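PDB 4V2X: endo-beta-1,4-glucanase (cellulase B) from Bacillus halodurans, which cleaves beta-1,4-glucans, its family 46 carbohydrate-binding module contributing to the hydrolysis of xyloglucan and beta-1,3-1,4-glucans. Local coordinates for residues A[274-279]-A[290-295]; A[285-290]-A[563-568]; A[339-344]-A[374-379]; A[519-522]-A[527-530]. All coordinates share one frame; numbering follows the deposited sequence.

Contacts 1, 2 and 3 form a chain of touching neighbours on one flank of the catalytic eight-stranded barrel, and contacts 2 and 4 carry it into the C-terminal carbohydrate-binding module. Contact 1 joins helices 277-281 and 291-309, contact 3 joins helices 334-350 and 374-385, and their centres lie about 15 Å apart. Contact 2 takes the loop 285-290 between the first pair of helices, shares E290 with contact 1, and reaches some 273 residues ahead to 563-568. Contact 4, about 15 Å from contact 2 and 28 Å from contact 3, falls within that span. F289 packs on helix 334-350 and G285 on F527, so this loop is one of the places where barrel and binding module meet.

Contact 1 (A[274-279]-A[290-295]); sequences YGFWPF and EENSKQ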
# COMPACT_ATOMS: atom_id res chain seq x y z
N TYR A 274 -19.93 13.25 -11.12
CA TYR A 274 -21.36 13.45 -11.32
C TYR A 274 -21.93 14.66 -10.54
O TYR A 274 -23.14 14.81 -10.42
CB TYR A 274 -22.11 12.16 -10.99
CG TYR A 274 -21.98 11.15 -12.11
CD1 TYR A 274 -22.84 11.18 -13.20
CD2 TYR A 274 -20.99 10.18 -12.08
CE1 TYR A 274 -22.72 10.27 -14.23
CE2 TYR A 274 -20.86 9.26 -13.12
CZ TYR A 274 -21.74 9.31 -14.18
OH TYR A 274 -21.65 8.40 -15.22
N GLY A 275 -21.04 15.54 -10.09
CA GLY A 275 -21.43 16.81 -9.48
C GLY A 275 -21.53 16.73 -7.97
O GLY A 275 -21.68 15.65 -7.39
N PHE A 276 -21.44 17.90 -7.33
CA PHE A 276 -21.68 18.03 -5.90
C PHE A 276 -23.01 17.37 -5.58
O PHE A 276 -24.04 17.69 -6.18
CB PHE A 276 -21.67 19.51 -5.52
CG PHE A 276 -22.09 19.81 -4.10
CD1 PHE A 276 -21.35 19.35 -3.02
CD2 PHE A 276 -23.21 20.60 -3.85
CE1 PHE A 276 -21.74 19.65 -1.73
CE2 PHE A 276 -23.59 20.91 -2.56
CZ PHE A 276 -22.85 20.42 -1.49
N TRP A 277 -22.99 16.41 -4.66
CA TRP A 277 -24.10 15.48 -4.55
C TRP A 277 -25.48 16.13 -4.40
O TRP A 277 -26.41 15.81 -5.15
CB TRP A 277 -23.85 14.42 -3.47
CG TRP A 277 -24.99 13.50 -3.34
CD1 TRP A 277 -25.34 12.49 -4.20
CD2 TRP A 277 -25.97 13.52 -2.31
NE1 TRP A 277 -26.50 11.89 -3.77
CE2 TRP A 277 -26.90 12.50 -2.61
CE3 TRP A 277 -26.17 14.30 -1.17
CZ2 TRP A 277 -28.00 12.24 -1.79
CZ3 TRP A 277 -27.25 14.04 -0.36
CH2 TRP A 277 -28.15 13.02 -0.68
N PRO A 278 -25.64 17.06 -3.44
CA PRO A 278 -26.98 17.63 -3.27
C PRO A 278 -27.52 18.37 -4.49
O PRO A 278 -28.72 18.29 -4.77
CB PRO A 278 -26.81 18.59 -2.09
CG PRO A 278 -25.63 18.09 -1.35
CD PRO A 278 -24.71 17.50 -2.38
N PHE A 279 -26.66 19.10 -5.18
CA PHE A 279 -27.07 19.76 -6.41
C PHE A 279 -27.40 18.72 -7.48
O PHE A 279 -28.41 18.83 -8.18
CB PHE A 279 -25.98 20.69 -6.94
CG PHE A 279 -26.26 21.24 -8.31
CD1 PHE A 279 -27.28 22.16 -8.50
CD2 PHE A 279 -25.53 20.82 -9.41
CE1 PHE A 279 -27.56 22.66 -9.76
CE2 PHE A 279 -25.81 21.31 -10.68
CZ PHE A 279 -26.83 22.23 -10.86
N GLU A 290 -24.22 26.66 -7.49
CA GLU A 290 -23.70 27.72 -6.62
C GLU A 290 -22.29 27.38 -6.11
O GLU A 290 -21.62 26.51 -6.68
CB GLU A 290 -24.72 28.04 -5.51
CG GLU A 290 -25.25 26.86 -4.70
CD GLU A 290 -24.17 26.08 -4.01
OE1 GLU A 290 -23.77 26.46 -2.89
OE2 GLU A 290 -23.69 25.09 -4.61
N GLU A 291 -21.83 28.09 -5.09
CA GLU A 291 -20.44 28.01 -4.64
C GLU A 291 -19.98 26.62 -4.22
O GLU A 291 -18.83 26.25 -4.46
CB GLU A 291 -20.16 29.02 -3.51
CG GLU A 291 -21.02 28.88 -2.26
CD GLU A 291 -22.29 29.71 -2.28
OE1 GLU A 291 -22.81 30.03 -3.37
OE2 GLU A 291 -22.78 30.04 -1.18
N ASN A 292 -20.85 25.84 -3.60
CA ASN A 292 -20.47 24.49 -3.23
C ASN A 292 -20.19 23.60 -4.44
O ASN A 292 -19.20 22.87 -4.45
CB ASN A 292 -21.51 23.86 -2.31
CG ASN A 292 -21.42 24.39 -0.90
OD1 ASN A 292 -20.60 23.93 -0.11
ND2 ASN A 292 -22.23 25.39 -0.58
N SER A 293 -21.03 23.68 -5.47
CA SER A 293 -20.81 22.89 -6.69
C SER A 293 -19.58 23.39 -7.45
O SER A 293 -18.82 22.60 -7.98
CB SER A 293 -22.04 22.92 -7.59
OG SER A 293 -23.12 22.20 -7.00
N LYS A 294 -19.38 24.70 -7.47
CA LYS A 294 -18.24 25.29 -8.15
C LYS A 294 -16.94 24.90 -7.45
O LYS A 294 -15.98 24.48 -8.10
CB LYS A 294 -18.36 26.81 -8.22
CG LYS A 294 -19.41 27.29 -9.20
CD LYS A 294 -19.67 28.78 -9.08
CE LYS A 294 -20.78 29.22 -10.02
NZ LYS A 294 -21.21 30.61 -9.73
N GLN A 295 -16.92 25.04 -6.13
CA GLN A 295 -15.71 24.74 -5.37
C GLN A 295 -15.36 23.26 -5.38
O GLN A 295 -14.17 22.92 -5.37
CB GLN A 295 -15.83 25.24 -3.92
CG GLN A 295 -15.67 26.75 -3.81
CD GLN A 295 -14.39 27.25 -4.45
OE1 GLN A 295 -13.31 26.68 -4.25
NE2 GLN A 295 -14.49 28.32 -5.24
O HOH W 1 -20.01 20.15 -8.69
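F276 lays its ring over the CB of N292, which sits 3.9 Å from the ring centroid and 22° off the normal, a CH-pi contact. With CG anti to the backbone N (chi1 172°), the ring stands out toward helix 291-309, and its opposite face is filled by CD of P278 over the centre. The phenyl is therefore sandwiched between P278 of the helix that F276 caps and the first turn of the next. Y286 meets the same ring edge-to-face.

Beside it, the hydroxyl of S293 is wedged among aromatic stems: its OG comes to 3.2 Å from CB of F279 and to 3.4 Å from CB of F276. A single water bridges the backbones, accepting from F276 N and donating to S293 O at 2.8 Å.

N292 is also held by E290. Its amide ND2 gives a nearly straight bond of 3.0 Å to the syn lone pair of E290 OE1, lying almost in the amide plane, while N292 N meets the same oxygen from above the carboxylate. S293 N goes to E290 OE2 at 3.1 Å. A carboxylate at this helix end is probably favoured by the helix dipole. This is a side-chain N-cap at the start of a barrel helix, packed against the loop and short helix 277-281 that follow strand 267-273 of the (beta/alpha)8 fold.

Contact 2 (A[285-290]-A[563-568]); sequences GYTRFE and HFWSGE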
# COMPACT_ATOMS: atom_id res chain seq x y z
N GLY A 285 -32.07 21.81 -0.78
CA GLY A 285 -32.21 23.20 -1.21
C GLY A 285 -31.27 23.64 -2.31
O GLY A 285 -31.29 24.82 -2.69
N TYR A 286 -30.47 22.70 -2.83
CA TYR A 286 -29.45 23.01 -3.84
C TYR A 286 -30.06 22.94 -5.23
O TYR A 286 -29.75 22.05 -6.02
CB TYR A 286 -28.23 22.09 -3.70
CG TYR A 286 -27.41 22.45 -2.49
CD1 TYR A 286 -26.42 23.43 -2.56
CD2 TYR A 286 -27.66 21.87 -1.25
CE1 TYR A 286 -25.68 23.80 -1.45
CE2 TYR A 286 -26.93 22.23 -0.13
CZ TYR A 286 -25.94 23.19 -0.24
OH TYR A 286 -25.22 23.56 0.86
N THR A 287 -30.93 23.90 -5.50
CA THR A 287 -31.61 24.03 -6.78
C THR A 287 -30.80 24.85 -7.77
O THR A 287 -31.02 24.77 -8.97
CB THR A 287 -32.97 24.70 -6.57
OG1 THR A 287 -32.77 25.97 -5.93
CG2 THR A 287 -33.86 23.82 -5.70
N ARG A 288 -29.87 25.66 -7.25
CA ARG A 288 -28.98 26.47 -8.09
C ARG A 288 -27.59 25.86 -8.13
O ARG A 288 -27.15 25.23 -7.16
CB ARG A 288 -28.87 27.88 -7.53
CG ARG A 288 -30.17 28.66 -7.49
CD ARG A 288 -30.37 29.46 -8.75
NE ARG A 288 -31.42 30.47 -8.63
CZ ARG A 288 -31.96 31.11 -9.67
NH1 ARG A 288 -31.56 30.86 -10.91
NH2 ARG A 288 -32.93 32.00 -9.46
N PHE A 289 -26.90 26.08 -9.24
CA PHE A 289 -25.48 25.81 -9.38
C PHE A 289 -24.74 26.94 -8.69
O PHE A 289 -24.64 28.05 -9.22
CB PHE A 289 -25.11 25.74 -10.87
CG PHE A 289 -23.65 25.50 -11.12
CD1 PHE A 289 -23.04 24.34 -10.67
CD2 PHE A 289 -22.89 26.43 -11.82
CE1 PHE A 289 -21.68 24.12 -10.88
CE2 PHE A 289 -21.54 26.21 -12.05
CZ PHE A 289 -20.94 25.06 -11.59
N GLU A 290 -24.22 26.66 -7.49
CA GLU A 290 -23.70 27.72 -6.62
C GLU A 290 -22.29 27.38 -6.11
O GLU A 290 -21.62 26.51 -6.68
CB GLU A 290 -24.72 28.04 -5.51
CG GLU A 290 -25.25 26.86 -4.70
CD GLU A 290 -24.17 26.08 -4.01
OE1 GLU A 290 -23.77 26.46 -2.89
OE2 GLU A 290 -23.69 25.09 -4.61
N HIS A 563 -41.66 25.52 -3.21
CA HIS A 563 -40.92 26.67 -3.69
C HIS A 563 -40.91 26.65 -5.21
O HIS A 563 -40.48 25.68 -5.81
CB HIS A 563 -39.48 26.59 -3.19
CG HIS A 563 -39.36 26.61 -1.70
ND1 HIS A 563 -39.15 27.77 -0.98
CD2 HIS A 563 -39.42 25.61 -0.78
CE1 HIS A 563 -39.09 27.49 0.31
NE2 HIS A 563 -39.25 26.18 0.46
N PHE A 564 -41.39 27.74 -5.82
CA PHE A 564 -41.45 27.85 -7.28
C PHE A 564 -40.41 28.85 -7.78
O PHE A 564 -40.01 29.76 -7.06
CB PHE A 564 -42.85 28.25 -7.73
CG PHE A 564 -43.90 27.25 -7.35
CD1 PHE A 564 -44.49 27.29 -6.09
CD2 PHE A 564 -44.28 26.25 -8.23
CE1 PHE A 564 -45.45 26.35 -5.73
CE2 PHE A 564 -45.23 25.31 -7.88
CZ PHE A 564 -45.82 25.37 -6.62
N TRP A 565 -39.99 28.67 -9.02
CA TRP A 565 -38.93 29.49 -9.60
C TRP A 565 -39.29 30.97 -9.77
O TRP A 565 -38.41 31.82 -9.90
CB TRP A 565 -38.47 28.89 -10.93
CG TRP A 565 -37.60 27.70 -10.72
CD1 TRP A 565 -37.91 26.40 -10.94
CD2 TRP A 565 -36.28 27.71 -10.18
NE1 TRP A 565 -36.86 25.59 -10.60
CE2 TRP A 565 -35.85 26.37 -10.11
CE3 TRP A 565 -35.41 28.72 -9.74
CZ2 TRP A 565 -34.58 26.01 -9.65
CZ3 TRP A 565 -34.16 28.36 -9.27
CH2 TRP A 565 -33.75 27.02 -9.23
N SER A 566 -40.59 31.26 -9.78
CA SER A 566 -41.09 32.63 -9.81
C SER A 566 -40.87 33.36 -8.49
O SER A 566 -41.05 34.57 -8.43
CB SER A 566 -42.59 32.62 -10.10
OG SER A 566 -43.27 31.89 -9.09
N GLY A 567 -40.55 32.62 -7.43
CA GLY A 567 -40.46 33.17 -6.09
C GLY A 567 -41.69 32.86 -5.26
O GLY A 567 -41.68 33.09 -4.05
N GLU A 568 -42.74 32.34 -5.89
CA GLU A 568 -43.96 31.97 -5.18
C GLU A 568 -43.67 30.81 -4.25
O GLU A 568 -42.92 29.89 -4.59
CB GLU A 568 -45.08 31.59 -6.16
CG GLU A 568 -45.66 32.76 -6.94
CD GLU A 568 -46.52 33.68 -6.10
OE1 GLU A 568 -47.31 33.19 -5.27
OE2 GLU A 568 -46.42 34.91 -6.27
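This is an inter-module contact at the surface, where the edge of W565, on a beta hairpin of the carbohydrate-binding module, rests against T287 and R288 in the barrel loop that leads into helix 291-309. The hairpin joins strands 556-564 and 569-577 through a type I turn from F564 to G567 with a G1 bulge. G567 N bonds to F564 O and F564 N to E568 O, and W565 projects from the first corner of the turn.

The indole comes in with its benzo edge. CH2 reaches T287 O at 3.5 Å, close to the ring plane, and T287 OG1 at 3.6 Å. CZ3 stands 3.5 Å above the middle of the R288 guanidinium, whose plane is turned 76° from the ring. The charged group thus offers its face to the edge of the tryptophan.

R288 gets there by a bend at chi2 (-92°), and its NH1 is held by S393 and by a salt bridge to E336, which probably limits its rotation. Y397 of the Ig-like module touches W565 too, so all three modules meet here. With an alanine at R288, E336 would probably lose one charged partner, S393 its bond to NH1, and W565 CZ3 the flat face it rests on. On the pyrrole side of the indole, NE1 is hydrogen-bonded to O2 of a glycerol, probably from the crystallisation liquor.

Contact 3 (A[339-344]-A[374-379]); sequences KFFEFL and QELFDM
One apolar pair, L376 on F341, and one sulfur-to-methylene contact, M379 on E342, make up this buried helix-to-helix contact. The methyl CD1 of L376 settles over one face of the F341 ring, 4.0 Å from the centroid and 22° off the normal, a CH-pi contact displaced toward CD1 of the ring, which it approaches to 3.7 Å. The other face of that ring is covered by CD2 of F340, so the phenyl is pinned from both sides.

SD of M379, brought round by bends at chi2 and chi3, lies 3.8 Å from both CB and CG of E342. The CA atoms of E342 and M379, 6.6 Å apart, are the nearest pair between the two segments.

The E342 carboxylate finds partners off this interface: a bend at chi2 (-79°) leads it away from the methionine, OE1 to a salt bridge with R387, OE2 to a hydrogen bond from the backbone N of S388.

Helix 334-350, an outer helix of the (beta/alpha)8 barrel, packs here on helix 374-385, which follows the last barrel strand, 354-357; I297 of helix 291-309 meets F340 and F343, while strand 473-480 touches K339 and E375.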
# COMPACT_ATOMS: atom_id res chain seq x y z
N LYS A 339 -25.24 25.86 -16.78
CA LYS A 339 -24.09 26.50 -16.14
C LYS A 339 -23.15 25.47 -15.52
O LYS A 339 -21.94 25.66 -15.57
CB LYS A 339 -24.54 27.53 -15.10
CG LYS A 339 -25.15 28.76 -15.75
CD LYS A 339 -25.61 29.79 -14.75
CE LYS A 339 -26.90 29.38 -14.07
NZ LYS A 339 -27.46 30.47 -13.24
N PHE A 340 -23.69 24.38 -14.96
CA PHE A 340 -22.86 23.28 -14.47
C PHE A 340 -21.95 22.74 -15.57
O PHE A 340 -20.73 22.62 -15.37
CB PHE A 340 -23.72 22.13 -13.91
CG PHE A 340 -22.92 20.90 -13.54
CD1 PHE A 340 -22.30 20.80 -12.30
CD2 PHE A 340 -22.77 19.85 -14.43
CE1 PHE A 340 -21.54 19.69 -11.98
CE2 PHE A 340 -22.02 18.74 -14.11
CZ PHE A 340 -21.41 18.65 -12.88
N PHE A 341 -22.53 22.41 -16.73
CA PHE A 341 -21.73 21.86 -17.81
C PHE A 341 -20.71 22.86 -18.36
O PHE A 341 -19.57 22.49 -18.62
CB PHE A 341 -22.62 21.29 -18.93
CG PHE A 341 -23.19 19.93 -18.60
CD1 PHE A 341 -24.35 19.81 -17.86
CD2 PHE A 341 -22.55 18.78 -19.03
CE1 PHE A 341 -24.87 18.56 -17.55
CE2 PHE A 341 -23.06 17.53 -18.73
CZ PHE A 341 -24.22 17.42 -17.98
N GLU A 342 -21.11 24.11 -18.52
CA GLU A 342 -20.19 25.15 -18.98
C GLU A 342 -18.98 25.26 -18.05
O GLU A 342 -17.83 25.28 -18.49
CB GLU A 342 -20.92 26.49 -19.08
CG GLU A 342 -20.19 27.57 -19.87
CD GLU A 342 -19.08 28.26 -19.10
OE1 GLU A 342 -19.19 28.44 -17.86
OE2 GLU A 342 -18.09 28.66 -19.76
N PHE A 343 -19.26 25.32 -16.75
CA PHE A 343 -18.22 25.53 -15.74
C PHE A 343 -17.32 24.30 -15.63
O PHE A 343 -16.09 24.42 -15.63
CB PHE A 343 -18.89 25.83 -14.39
CG PHE A 343 -17.94 26.17 -13.28
CD1 PHE A 343 -17.39 25.17 -12.49
CD2 PHE A 343 -17.66 27.49 -12.97
CE1 PHE A 343 -16.54 25.48 -11.44
CE2 PHE A 343 -16.82 27.81 -11.92
CZ PHE A 343 -16.26 26.80 -11.16
N LEU A 344 -17.93 23.12 -15.58
CA LEU A 344 -17.17 21.89 -15.49
C LEU A 344 -16.21 21.76 -16.68
O LEU A 344 -15.00 21.54 -16.50
CB LEU A 344 -18.10 20.68 -15.45
CG LEU A 344 -17.40 19.32 -15.45
CD1 LEU A 344 -16.45 19.17 -14.27
CD2 LEU A 344 -18.41 18.19 -15.49
N GLN A 374 -31.23 19.98 -27.34
CA GLN A 374 -30.28 20.66 -28.21
C GLN A 374 -29.55 21.77 -27.47
O GLN A 374 -28.39 22.04 -27.76
CB GLN A 374 -30.99 21.26 -29.42
CG GLN A 374 -30.03 21.74 -30.50
CD GLN A 374 -29.22 20.62 -31.11
OE1 GLN A 374 -29.76 19.57 -31.46
NE2 GLN A 374 -27.92 20.82 -31.26
N GLU A 375 -30.22 22.41 -26.52
CA GLU A 375 -29.62 23.47 -25.73
C GLU A 375 -28.43 22.93 -24.92
O GLU A 375 -27.37 23.55 -24.86
CB GLU A 375 -30.66 24.09 -24.81
CG GLU A 375 -30.30 25.44 -24.23
CD GLU A 375 -31.41 26.02 -23.38
OE1 GLU A 375 -32.19 25.24 -22.82
OE2 GLU A 375 -31.49 27.27 -23.27
N LEU A 376 -28.61 21.76 -24.32
CA LEU A 376 -27.52 21.15 -23.57
C LEU A 376 -26.37 20.79 -24.49
O LEU A 376 -25.21 21.07 -24.17
CB LEU A 376 -28.00 19.90 -22.82
CG LEU A 376 -26.92 19.15 -22.04
CD1 LEU A 376 -26.31 20.04 -20.96
CD2 LEU A 376 -27.51 17.88 -21.45
N PHE A 377 -26.67 20.16 -25.63
CA PHE A 377 -25.60 19.82 -26.55
C PHE A 377 -24.86 21.06 -27.05
O PHE A 377 -23.64 21.07 -27.09
CB PHE A 377 -26.06 19.01 -27.75
CG PHE A 377 -24.94 18.69 -28.68
CD1 PHE A 377 -23.96 17.78 -28.29
CD2 PHE A 377 -24.79 19.35 -29.88
CE1 PHE A 377 -22.88 17.51 -29.10
CE2 PHE A 377 -23.71 19.09 -30.71
CZ PHE A 377 -22.76 18.16 -30.32
N ASP A 378 -25.61 22.10 -27.43
CA ASP A 378 -25.00 23.33 -27.92
C ASP A 378 -24.05 23.92 -26.88
O ASP A 378 -22.99 24.43 -27.23
CB ASP A 378 -26.07 24.37 -28.29
CG ASP A 378 -26.79 24.04 -29.60
OD1 ASP A 378 -26.40 23.09 -30.31
OD2 ASP A 378 -27.76 24.76 -29.91
N MET A 379 -24.42 23.82 -25.61
CA MET A 379 -23.57 24.33 -24.54
C MET A 379 -22.31 23.48 -24.42
O MET A 379 -21.21 24.01 -24.29
CB MET A 379 -24.32 24.37 -23.21
CG MET A 379 -23.49 24.91 -22.05
SD MET A 379 -22.83 26.57 -22.34
CE MET A 379 -24.13 27.57 -21.62

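Contact 4 (A[519-522]-A[527-530]); sequences AGPQ and FKEF. With GOL (glycerol), chain E.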
# COMPACT_ATOMS: atom_id res chain seq x y z
N ALA A 519 -39.19 15.94 8.11
CA ALA A 519 -39.98 14.76 7.79
C ALA A 519 -39.51 14.13 6.49
O ALA A 519 -38.96 14.80 5.61
CB ALA A 519 -41.45 15.11 7.70
N GLY A 520 -39.72 12.82 6.37
CA GLY A 520 -39.44 12.13 5.12
C GLY A 520 -38.01 11.66 4.99
O GLY A 520 -37.23 11.72 5.95
N PRO A 521 -37.64 11.16 3.80
CA PRO A 521 -36.30 10.65 3.56
C PRO A 521 -35.24 11.73 3.74
O PRO A 521 -35.53 12.92 3.55
CB PRO A 521 -36.35 10.20 2.10
CG PRO A 521 -37.80 10.03 1.77
CD PRO A 521 -38.52 11.02 2.63
N GLN A 522 -34.03 11.31 4.12
CA GLN A 522 -32.89 12.20 4.30
C GLN A 522 -33.27 13.37 5.20
O GLN A 522 -33.25 14.53 4.78
CB GLN A 522 -32.37 12.67 2.94
CG GLN A 522 -32.00 11.54 1.97
CD GLN A 522 -30.79 10.74 2.39
OE1 GLN A 522 -29.91 11.23 3.11
NE2 GLN A 522 -30.71 9.50 1.91
N PHE A 527 -35.47 19.99 2.94
CA PHE A 527 -35.71 20.00 1.50
C PHE A 527 -35.61 18.59 0.95
O PHE A 527 -34.53 17.99 0.97
CB PHE A 527 -34.69 20.87 0.77
CG PHE A 527 -34.86 22.34 1.01
CD1 PHE A 527 -35.68 23.09 0.19
CD2 PHE A 527 -34.21 22.97 2.06
CE1 PHE A 527 -35.84 24.45 0.39
CE2 PHE A 527 -34.37 24.33 2.27
CZ PHE A 527 -35.19 25.06 1.43
N LYS A 528 -36.73 18.06 0.48
CA LYS A 528 -36.80 16.69 -0.02
C LYS A 528 -36.22 16.58 -1.43
O LYS A 528 -36.01 17.58 -2.13
CB LYS A 528 -38.24 16.17 -0.00
CG LYS A 528 -38.91 16.20 1.36
CD LYS A 528 -38.16 15.39 2.42
CE LYS A 528 -37.30 16.25 3.33
NZ LYS A 528 -36.57 15.44 4.36
N GLU A 529 -35.95 15.34 -1.84
CA GLU A 529 -35.29 15.07 -3.10
C GLU A 529 -36.28 15.06 -4.27
O GLU A 529 -37.25 14.30 -4.28
CB GLU A 529 -34.56 13.73 -3.02
CG GLU A 529 -33.87 13.37 -4.32
CD GLU A 529 -33.07 12.09 -4.26
OE1 GLU A 529 -32.81 11.57 -3.15
OE2 GLU A 529 -32.69 11.60 -5.34
N PHE A 530 -36.02 15.90 -5.28
CA PHE A 530 -36.89 16.04 -6.44
C PHE A 530 -36.96 14.71 -7.18
O PHE A 530 -35.93 14.08 -7.44
CB PHE A 530 -36.35 17.14 -7.37
CG PHE A 530 -37.32 17.60 -8.42
CD1 PHE A 530 -37.61 16.81 -9.53
CD2 PHE A 530 -37.92 18.85 -8.33
CE1 PHE A 530 -38.49 17.24 -10.51
CE2 PHE A 530 -38.80 19.29 -9.30
CZ PHE A 530 -39.09 18.49 -10.39
C1 GOL E . -31.15 9.52 -1.58
O1 GOL E . -30.68 10.13 -2.79
C2 GOL E . -31.75 8.15 -1.88
O2 GOL E . -32.45 8.18 -3.13
C3 GOL E . -32.70 7.66 -0.78
O3 GOL E . -33.20 8.70 0.06
O HOH W 2 -35.76 13.38 0.28
O HOH W 3 -34.43 15.25 2.13
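The ammonium of K528 is gripped by backbone carbonyls: NZ donates to A519 O at 2.8 Å and to P521 O at 2.8 Å, with a weak third bond to Q522 O at 3.5 Å. T525 O also accepts, so the weak bond must share a proton. NZ approaches A519 O and P521 O at C=O...donor angles of 146° and 153°, tilted out of each carbonyl plane. Bends at chi2 and chi3 (99°) curl the chain back so that NZ sits inside the loop, where it probably stays protonated although buried.

G520 suits this path, since a CB there would press on K528 CD and collide with P521 CD. Exchanging K528 for a methionine would probably take the ammonium donor from A519 O and P521 O, though water still reaches the latter, and free 519-522 to shift from 527-530.

Water 2 accepts from E529 N at 2.9 Å and donates weakly to P521 O. A glycerol, probably from the crystallisation liquor, links Q522 and E529: its O3 accepts from Q522 NE2 at 3.2 Å in a nearly straight bond, and its O1 donates to E529 OE1 at 2.6 Å. Q522 OE1 accepts from W524 NE1. The loop connects strands 506-513 and 534-537 of the carbohydrate-binding module; A519 and K528 make backbone bonds to A511 and M509 of the former, and F549 of helix 547-551 packs on P521 and K528.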